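PDB 2B4W: uncharacterized protein from Leishmania major, which is of unknown function but probably adopts a beta-propeller fold and possibly binds or processes carbohydrate. Local coordinates for residues R127-M132 with V174-P179; R136-Q141 with N193-L198; G143-F148 with V162-I167. One frame throughout, in Å; residues are numbered along the deposited sequence.

Contact 1: R127-M132 with V174-P179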
loop_
_atom_site.group_PDB
_atom_site.type_symbol
_atom_site.label_atom_id
_atom_site.label_comp_id
_atom_site.label_asym_id
_atom_site.label_seq_id
_atom_site.Cartn_x
_atom_site.Cartn_y
_atom_site.Cartn_z
ATOM N N ARG A 127 -15.684 -5.521 6.605
ATOM C CA ARG A 127 -15.008 -4.300 6.986
ATOM C C ARG A 127 -14.343 -4.407 8.351
ATOM O O ARG A 127 -14.604 -5.307 9.135
ATOM C CB ARG A 127 -15.998 -3.123 7.020
ATOM C CG ARG A 127 -17.119 -3.381 8.038
ATOM C CD ARG A 127 -17.220 -2.168 8.942
ATOM N NE ARG A 127 -18.428 -2.112 9.737
ATOM C CZ ARG A 127 -18.570 -2.255 11.042
ATOM N NH1 ARG A 127 -17.560 -2.486 11.874
ATOM N NH2 ARG A 127 -19.800 -2.163 11.552
ATOM N N GLY A 128 -13.465 -3.443 8.628
ATOM C CA GLY A 128 -12.780 -3.397 9.909
ATOM C C GLY A 128 -13.583 -2.630 10.948
ATOM O O GLY A 128 -14.710 -2.219 10.692
ATOM N N PRO A 129 -12.981 -2.466 12.120
ATOM C CA PRO A 129 -13.576 -1.714 13.217
ATOM C C PRO A 129 -13.672 -0.220 12.956
ATOM O O PRO A 129 -12.927 0.381 12.199
ATOM C CB PRO A 129 -12.603 -1.932 14.379
ATOM C CG PRO A 129 -11.323 -2.352 13.749
ATOM C CD PRO A 129 -11.677 -3.051 12.464
ATOM N N GLY A 130 -14.636 0.424 13.616
ATOM C CA GLY A 130 -14.798 1.859 13.437
ATOM C C GLY A 130 -13.530 2.601 13.787
ATOM O O GLY A 130 -12.780 2.161 14.655
ATOM N N CYS A 131 -13.311 3.705 13.085
ATOM C CA CYS A 131 -12.126 4.525 13.232
ATOM C C CYS A 131 -10.822 3.724 13.216
ATOM O O CYS A 131 -9.923 3.899 14.041
ATOM C CB CYS A 131 -12.238 5.357 14.519
ATOM S SG CYS A 131 -13.566 6.580 14.452
HETATM N N MSE A 132 -10.682 2.848 12.222
HETATM C CA MSE A 132 -9.436 2.145 11.964
HETATM C C MSE A 132 -9.198 2.099 10.450
HETATM O O MSE A 132 -10.106 1.857 9.649
HETATM C CB MSE A 132 -9.419 0.720 12.529
HETATM C CG MSE A 132 -8.099 0.026 12.315
HETATM SE SE MSE A 132 -7.797 -1.761 12.820
HETATM C CE MSE A 132 -7.803 -1.360 14.706
ATOM N N VAL A 174 -12.331 -9.568 15.066
ATOM C CA VAL A 174 -11.037 -10.265 15.063
ATOM C C VAL A 174 -9.911 -9.326 14.655
ATOM O O VAL A 174 -8.773 -9.383 15.125
ATOM C CB VAL A 174 -11.066 -11.506 14.153
ATOM C CG1 VAL A 174 -12.193 -12.447 14.568
ATOM C CG2 VAL A 174 -11.220 -11.141 12.689
ATOM N N ILE A 175 -10.225 -8.403 13.757
ATOM C CA ILE A 175 -9.260 -7.403 13.325
ATOM C C ILE A 175 -8.768 -6.638 14.541
ATOM O O ILE A 175 -7.590 -6.618 14.875
ATOM C CB ILE A 175 -9.919 -6.485 12.270
ATOM C CG1 ILE A 175 -10.115 -7.198 10.924
ATOM C CG2 ILE A 175 -9.139 -5.196 12.153
ATOM C CD1 ILE A 175 -10.688 -6.396 9.800
ATOM N N ALA A 176 -9.710 -6.014 15.231
ATOM C CA ALA A 176 -9.479 -5.251 16.442
ATOM C C ALA A 176 -8.670 -5.984 17.498
ATOM O O ALA A 176 -7.838 -5.397 18.192
ATOM C CB ALA A 176 -10.842 -4.872 17.026
ATOM N N LYS A 177 -8.910 -7.282 17.658
ATOM C CA LYS A 177 -8.229 -8.007 18.725
ATOM C C LYS A 177 -6.874 -8.542 18.290
ATOM O O LYS A 177 -6.194 -9.243 19.053
ATOM N N ALA A 178 -6.475 -8.226 17.056
ATOM C CA ALA A 178 -5.171 -8.726 16.607
ATOM C C ALA A 178 -4.077 -8.238 17.556
ATOM O O ALA A 178 -4.044 -7.038 17.847
ATOM C CB ALA A 178 -4.894 -8.321 15.174
ATOM N N PRO A 179 -3.229 -9.124 18.066
ATOM C CA PRO A 179 -2.186 -8.666 18.987
ATOM C C PRO A 179 -1.166 -7.857 18.184
ATOM O O PRO A 179 -1.019 -8.114 16.992
ATOM C CB PRO A 179 -1.521 -9.929 19.520
ATOM C CG PRO A 179 -2.430 -11.037 19.125
ATOM C CD PRO A 179 -3.115 -10.578 17.861
#

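Contact 2: R136-Q141 with N193-L198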
loop_
_atom_site.group_PDB
_atom_site.type_symbol
_atom_site.label_atom_id
_atom_site.label_comp_id
_atom_site.label_asym_id
_atom_site.label_seq_id
_atom_site.Cartn_x
_atom_site.Cartn_y
_atom_site.Cartn_z
ATOM N N ARG A 136 -4.551 -4.642 6.210
ATOM C CA ARG A 136 -4.012 -5.358 5.069
ATOM C C ARG A 136 -3.969 -6.869 5.271
ATOM O O ARG A 136 -3.843 -7.412 6.367
ATOM C CB ARG A 136 -2.571 -4.950 4.736
ATOM C CG ARG A 136 -2.340 -3.516 4.333
ATOM C CD ARG A 136 -3.312 -3.096 3.246
ATOM N NE ARG A 136 -3.124 -1.726 2.779
ATOM C CZ ARG A 136 -3.793 -0.655 3.175
ATOM N NH1 ARG A 136 -4.757 -0.699 4.088
ATOM N NH2 ARG A 136 -3.511 0.526 2.653
ATOM N N VAL A 137 -4.052 -7.569 4.127
ATOM C CA VAL A 137 -4.019 -9.025 4.194
ATOM C C VAL A 137 -3.107 -9.601 3.124
ATOM O O VAL A 137 -2.754 -8.887 2.190
ATOM C CB VAL A 137 -5.412 -9.646 3.972
ATOM C CG1 VAL A 137 -6.432 -9.028 4.918
ATOM C CG2 VAL A 137 -5.893 -9.474 2.527
ATOM N N LEU A 138 -2.843 -10.882 3.317
ATOM C CA LEU A 138 -2.238 -11.753 2.337
ATOM C C LEU A 138 -2.516 -13.230 2.649
ATOM O O LEU A 138 -2.869 -13.638 3.739
ATOM C CB LEU A 138 -0.735 -11.578 2.199
ATOM C CG LEU A 138 0.345 -11.969 3.185
ATOM C CD1 LEU A 138 0.655 -13.417 3.451
ATOM C CD2 LEU A 138 1.676 -11.436 2.593
ATOM N N GLN A 139 -2.250 -14.022 1.612
ATOM C CA GLN A 139 -2.269 -15.474 1.734
ATOM C C GLN A 139 -0.900 -16.008 2.144
ATOM O O GLN A 139 0.084 -15.671 1.463
ATOM C CB GLN A 139 -2.672 -16.075 0.382
ATOM C CG GLN A 139 -2.804 -17.608 0.468
ATOM C CD GLN A 139 -4.037 -17.990 -0.338
ATOM O OE1 GLN A 139 -4.210 -17.406 -1.403
ATOM N NE2 GLN A 139 -4.836 -18.910 0.179
ATOM N N LEU A 140 -0.835 -16.774 3.219
ATOM C CA LEU A 140 0.382 -17.310 3.808
ATOM C C LEU A 140 0.837 -18.587 3.112
ATOM O O LEU A 140 0.124 -19.134 2.276
ATOM C CB LEU A 140 0.210 -17.606 5.313
ATOM C CG LEU A 140 -0.069 -16.377 6.187
ATOM C CD1 LEU A 140 -0.581 -16.756 7.573
ATOM C CD2 LEU A 140 1.184 -15.522 6.319
ATOM N N GLN A 141 2.039 -19.041 3.472
ATOM C CA GLN A 141 2.588 -20.226 2.797
ATOM C C GLN A 141 1.660 -21.420 2.758
ATOM O O GLN A 141 1.454 -22.134 1.771
ATOM C CB GLN A 141 3.902 -20.582 3.519
ATOM C CG GLN A 141 4.779 -21.517 2.706
ATOM C CD GLN A 141 6.070 -21.933 3.389
ATOM O OE1 GLN A 141 6.069 -22.424 4.518
ATOM N NE2 GLN A 141 7.181 -21.742 2.674
ATOM N N ASN A 193 1.315 -1.364 3.905
ATOM C CA ASN A 193 0.583 -0.932 2.722
ATOM C C ASN A 193 0.444 -2.102 1.753
ATOM O O ASN A 193 -0.570 -2.253 1.092
ATOM C CB ASN A 193 1.286 0.248 2.063
ATOM C CG ASN A 193 1.078 1.538 2.851
ATOM O OD1 ASN A 193 1.901 1.893 3.685
ATOM N ND2 ASN A 193 -0.046 2.180 2.554
ATOM N N GLN A 194 1.484 -2.928 1.659
ATOM C CA GLN A 194 1.430 -4.136 0.846
ATOM C C GLN A 194 2.318 -5.194 1.510
ATOM O O GLN A 194 3.502 -4.918 1.773
ATOM C CB GLN A 194 1.836 -3.856 -0.598
ATOM C CG GLN A 194 1.550 -4.983 -1.595
ATOM C CD GLN A 194 0.064 -5.069 -1.872
ATOM O OE1 GLN A 194 -0.634 -4.057 -1.818
ATOM N NE2 GLN A 194 -0.447 -6.257 -2.153
ATOM N N ALA A 195 1.703 -6.348 1.760
ATOM C CA ALA A 195 2.358 -7.557 2.239
ATOM C C ALA A 195 2.558 -8.598 1.137
ATOM O O ALA A 195 1.754 -8.836 0.242
ATOM C CB ALA A 195 1.614 -8.182 3.412
ATOM N N TYR A 196 3.710 -9.256 1.214
ATOM C CA TYR A 196 4.194 -10.243 0.269
ATOM C C TYR A 196 4.576 -11.539 0.973
ATOM O O TYR A 196 5.148 -11.461 2.061
ATOM C CB TYR A 196 5.443 -9.738 -0.472
ATOM C CG TYR A 196 5.143 -8.475 -1.271
ATOM C CD1 TYR A 196 5.124 -7.230 -0.685
ATOM C CD2 TYR A 196 4.852 -8.581 -2.631
ATOM C CE1 TYR A 196 4.849 -6.083 -1.414
ATOM C CE2 TYR A 196 4.570 -7.451 -3.363
ATOM C CZ TYR A 196 4.571 -6.211 -2.752
ATOM O OH TYR A 196 4.274 -5.088 -3.500
ATOM N N LEU A 197 4.279 -12.662 0.331
ATOM C CA LEU A 197 4.763 -13.945 0.815
ATOM C C LEU A 197 6.128 -14.245 0.202
ATOM O O LEU A 197 6.308 -14.181 -1.011
ATOM C CB LEU A 197 3.818 -15.094 0.475
ATOM C CG LEU A 197 4.334 -16.519 0.752
ATOM C CD1 LEU A 197 4.480 -16.713 2.252
ATOM C CD2 LEU A 197 3.413 -17.575 0.155
ATOM N N LEU A 198 7.066 -14.574 1.072
ATOM C CA LEU A 198 8.421 -14.915 0.691
ATOM C C LEU A 198 8.654 -16.410 0.703
ATOM O O LEU A 198 8.088 -17.138 1.512
ATOM C CB LEU A 198 9.405 -14.245 1.670
ATOM C CG LEU A 198 9.250 -12.730 1.805
ATOM C CD1 LEU A 198 10.332 -12.131 2.702
ATOM C CD2 LEU A 198 9.283 -12.083 0.430
HETATM O O HOH W 1 -1.746 1.277 0.240
HETATM O O HOH W 2 -1.250 -6.596 1.814
HETATM O O HOH W 3 -1.042 -9.271 -0.286
#

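Contact 3: G143-F148 with V162-I167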
loop_
_atom_site.group_PDB
_atom_site.type_symbol
_atom_site.label_atom_id
_atom_site.label_comp_id
_atom_site.label_asym_id
_atom_site.label_seq_id
_atom_site.Cartn_x
_atom_site.Cartn_y
_atom_site.Cartn_z
ATOM N N GLY A 143 -1.463 -21.360 3.100
ATOM C CA GLY A 143 -2.704 -20.974 2.472
ATOM C C GLY A 143 -3.670 -20.220 3.341
ATOM O O GLY A 143 -4.698 -19.719 2.862
ATOM N N ARG A 144 -3.388 -20.110 4.637
ATOM C CA ARG A 144 -4.314 -19.350 5.488
ATOM C C ARG A 144 -4.054 -17.858 5.305
ATOM O O ARG A 144 -3.174 -17.472 4.511
ATOM C CB ARG A 144 -4.177 -19.787 6.950
ATOM C CG ARG A 144 -4.646 -21.203 7.248
ATOM C CD ARG A 144 -4.484 -21.526 8.733
ATOM N NE ARG A 144 -3.082 -21.808 9.059
ATOM C CZ ARG A 144 -2.534 -21.732 10.262
ATOM N NH1 ARG A 144 -3.242 -21.380 11.323
ATOM N NH2 ARG A 144 -1.240 -22.011 10.433
ATOM N N LEU A 145 -4.810 -17.036 6.027
ATOM C CA LEU A 145 -4.826 -15.599 5.820
ATOM C C LEU A 145 -4.089 -14.832 6.902
ATOM O O LEU A 145 -4.470 -14.822 8.069
ATOM C CB LEU A 145 -6.282 -15.130 5.725
ATOM C CG LEU A 145 -6.511 -13.677 5.315
ATOM C CD1 LEU A 145 -6.431 -13.488 3.810
ATOM C CD2 LEU A 145 -7.861 -13.190 5.825
ATOM N N GLY A 146 -2.993 -14.167 6.518
ATOM C CA GLY A 146 -2.366 -13.236 7.432
ATOM C C GLY A 146 -3.084 -11.900 7.407
ATOM O O GLY A 146 -3.413 -11.366 6.337
ATOM N N VAL A 147 -3.350 -11.344 8.590
ATOM C CA VAL A 147 -4.010 -10.042 8.626
ATOM C C VAL A 147 -3.251 -9.070 9.527
ATOM O O VAL A 147 -2.895 -9.358 10.669
ATOM C CB VAL A 147 -5.482 -10.124 9.080
ATOM C CG1 VAL A 147 -6.170 -8.781 8.832
ATOM C CG2 VAL A 147 -6.239 -11.245 8.375
ATOM N N PHE A 148 -3.022 -7.886 8.964
ATOM C CA PHE A 148 -2.421 -6.786 9.694
ATOM C C PHE A 148 -3.447 -5.699 10.028
ATOM O O PHE A 148 -4.175 -5.221 9.156
ATOM C CB PHE A 148 -1.317 -6.107 8.891
ATOM C CG PHE A 148 -0.127 -6.992 8.557
ATOM C CD1 PHE A 148 -0.090 -7.772 7.410
ATOM C CD2 PHE A 148 0.950 -6.995 9.420
ATOM C CE1 PHE A 148 1.007 -8.566 7.111
ATOM C CE2 PHE A 148 2.045 -7.785 9.124
ATOM C CZ PHE A 148 2.082 -8.547 7.969
ATOM N N VAL A 162 -2.642 -10.911 13.037
ATOM C CA VAL A 162 -3.260 -12.178 13.397
ATOM C C VAL A 162 -3.466 -13.079 12.189
ATOM O O VAL A 162 -3.828 -12.706 11.067
ATOM C CB VAL A 162 -4.614 -11.950 14.104
ATOM C CG1 VAL A 162 -5.648 -11.469 13.102
ATOM C CG2 VAL A 162 -5.042 -13.229 14.809
ATOM N N ILE A 163 -3.214 -14.368 12.418
ATOM C CA ILE A 163 -3.447 -15.319 11.341
ATOM C C ILE A 163 -4.871 -15.853 11.379
ATOM O O ILE A 163 -5.239 -16.420 12.412
ATOM C CB ILE A 163 -2.497 -16.525 11.446
ATOM C CG1 ILE A 163 -1.015 -16.167 11.336
ATOM C CG2 ILE A 163 -2.903 -17.583 10.430
ATOM C CD1 ILE A 163 -0.055 -17.268 11.723
ATOM N N LEU A 164 -5.650 -15.718 10.314
ATOM C CA LEU A 164 -6.997 -16.302 10.328
ATOM C C LEU A 164 -7.089 -17.508 9.398
ATOM O O LEU A 164 -6.196 -17.689 8.572
ATOM C CB LEU A 164 -8.036 -15.270 9.924
ATOM C CG LEU A 164 -8.177 -13.956 10.654
ATOM C CD1 LEU A 164 -9.222 -13.087 9.949
ATOM C CD2 LEU A 164 -8.572 -14.149 12.103
ATOM N N ASN A 165 -8.146 -18.324 9.521
ATOM C CA ASN A 165 -8.306 -19.489 8.673
ATOM C C ASN A 165 -8.602 -19.129 7.220
ATOM O O ASN A 165 -8.210 -19.887 6.321
ATOM C CB ASN A 165 -9.427 -20.441 9.143
ATOM C CG ASN A 165 -9.085 -21.076 10.477
ATOM O OD1 ASN A 165 -7.999 -21.636 10.650
ATOM N ND2 ASN A 165 -10.000 -20.969 11.426
ATOM N N SER A 166 -9.296 -18.027 7.003
ATOM C CA SER A 166 -9.717 -17.647 5.667
ATOM C C SER A 166 -10.404 -16.294 5.648
ATOM O O SER A 166 -10.693 -15.733 6.697
ATOM C CB SER A 166 -10.729 -18.633 5.081
ATOM O OG SER A 166 -11.935 -18.528 5.818
ATOM N N ILE A 167 -10.659 -15.861 4.408
ATOM C CA ILE A 167 -11.215 -14.529 4.203
ATOM C C ILE A 167 -12.620 -14.388 4.780
ATOM O O ILE A 167 -13.054 -13.290 5.119
ATOM C CB ILE A 167 -11.257 -14.154 2.706
ATOM C CG1 ILE A 167 -11.183 -12.657 2.449
ATOM C CG2 ILE A 167 -12.496 -14.772 2.074
ATOM C CD1 ILE A 167 -10.010 -11.896 3.008
HETATM O O HOH W 4 -7.403 -19.631 3.605
#

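Contact 1: R127-M132 with V174-P179
The ring of P129 presses against the side chain of I175, and this meeting is the tight part of the contact. P129 CD comes to 3.3 Å from I175 CG2, closer than two carbons usually pack, while I175 CB lies 3.9 Å from the same CD. The first torsion of I175 (chi1 -72°) sets CG2 opposite the backbone N and directs this methyl at the proline. The same methyl meets the selenomethionine M132, whose SE approaches I175 CG2 at 3.7 Å after its chain runs fully extended as far as that atom. The other branch of I175, also extended, carries CD1 to 3.7 Å from G128 CA, where a glycine offers only backbone for it to rest on. I135 and L170 touch I175 as well, so the isoleucine is buried near the end of helix 172-176.

Packing is looser toward solvent. There the exposed A176 contributes only its CB, 4.2 Å from P129 CG. The CB of R127 points away from 174-179, though its side chain touches A172 at the start of helix 172-176, and Y111 and Y113 of strand 110-116. Its NH1 donates to G128 O over 3.1 Å, nearly straight at 166° and close to the guanidinium plane, a bond within its own segment.

No hydrogen bond or salt bridge crosses between the two segments. The loop after strand 121-127 and the short helix are therefore held together by shape and by the exclusion of water around one isoleucine.

Contact 2: R136-Q141 with N193-L198
The contact is a parallel approach of two strands from neighbouring sheets, consistent with the inner strands of adjacent blades in a propeller, bridged by side chains and water. The axes of 136-139 and 194-198 come within 6.6 Å and run 15° apart, and no backbone hydrogen bond joins them directly. Instead, V137 O accepts from two waters: one is in turn bonded by A195 N, and the other donates to A195 O.

At one end R136 reaches across. Its NE donates to N193 O at 3.1 Å with a bent N-H...O angle of 149°; the oxygen sits in the guanidinium plane, but NE lies above the plane of that carbonyl. A further water accepts from both R136 NH2 and N193 ND2, and Y85 gives the arginine a cation-pi partner. N193 OD1 is bonded to H208.

In the middle L138 lays CD2 against the opposite backbone, 3.3 Å from Y196 N and 3.4 Å from A195 CB, its CG set between backbone N and carbonyl carbon (chi1 71°). At the far end L197 CD1 nears Q141 N at 3.6 Å.

N193 and Q194 form a classic beta bulge opposite I206, where strand 188-198 turns a corner. Strand 136-139 pairs on its other side with 145-149, while V203 of strand 203-211 packs on both L138 and A195, knitting the two sheets together.

Contact 3: G143-F148 with V162-I167
R144 lies along the end of strand 159-164, and its side chain can be followed atom by atom. CB rests 3.3 Å from L164 O, and CG passes 3.9 Å from N165 O. CD comes 4.0 Å from N165 OD1, the two side chains running alongside each other; the amide of N165 also donates from ND2 to E169. A bend at chi3 (-77°) then swings the guanidinium round: NE forms a salt bridge with D142, and I163 CG2 sits over one face of the group, offset toward its rim and 3.9 Å from NH1.

Beyond the arginine the backbones pair. L145 and L164 exchange two hydrogen bonds, L145 N to L164 O at 3.0 Å and L164 N to L145 O at 2.7 Å. V147 and V162 repeat the pattern, while G146 and I163 between them form a non-hydrogen-bonded pair.

L145, V147, V162 and L164 place their side chains on one face. There V147 CG2 packs on L164 CD1, and L145 CD2 touches I167 CD1 at 3.8 Å. Past the last paired residues a water donates to both G143 O and N165 O, linking the two segments.

The alternation is that of antiparallel pairing, and as the two strands follow each other in the chain they form a beta hairpin; it supplies the two central strands of a four-stranded sheet, consistent with one blade of a propeller.

How the contacts relate
Starting from the N-terminal side, the chain leaves strand 121-127 through the loop 127-132, the first half of contact 1, and enters strand 136-139, which opens contact 2. The hairpin of contact 3 follows and closes the shortest loop, 13 residues. The chain next reaches helix 172-176, completing contact 1 across 41 residues, and then strand 188-198, completing contact 2 across 51. Contact 3 thus lies within both longer loops, whereas contacts 1 and 2 cross. Backbone bonds from R136 and L138 to F148 and G146 join contacts 2 and 3 in one sheet; A178 and V174 pack contact 1 onto that sheet's strand 159-164.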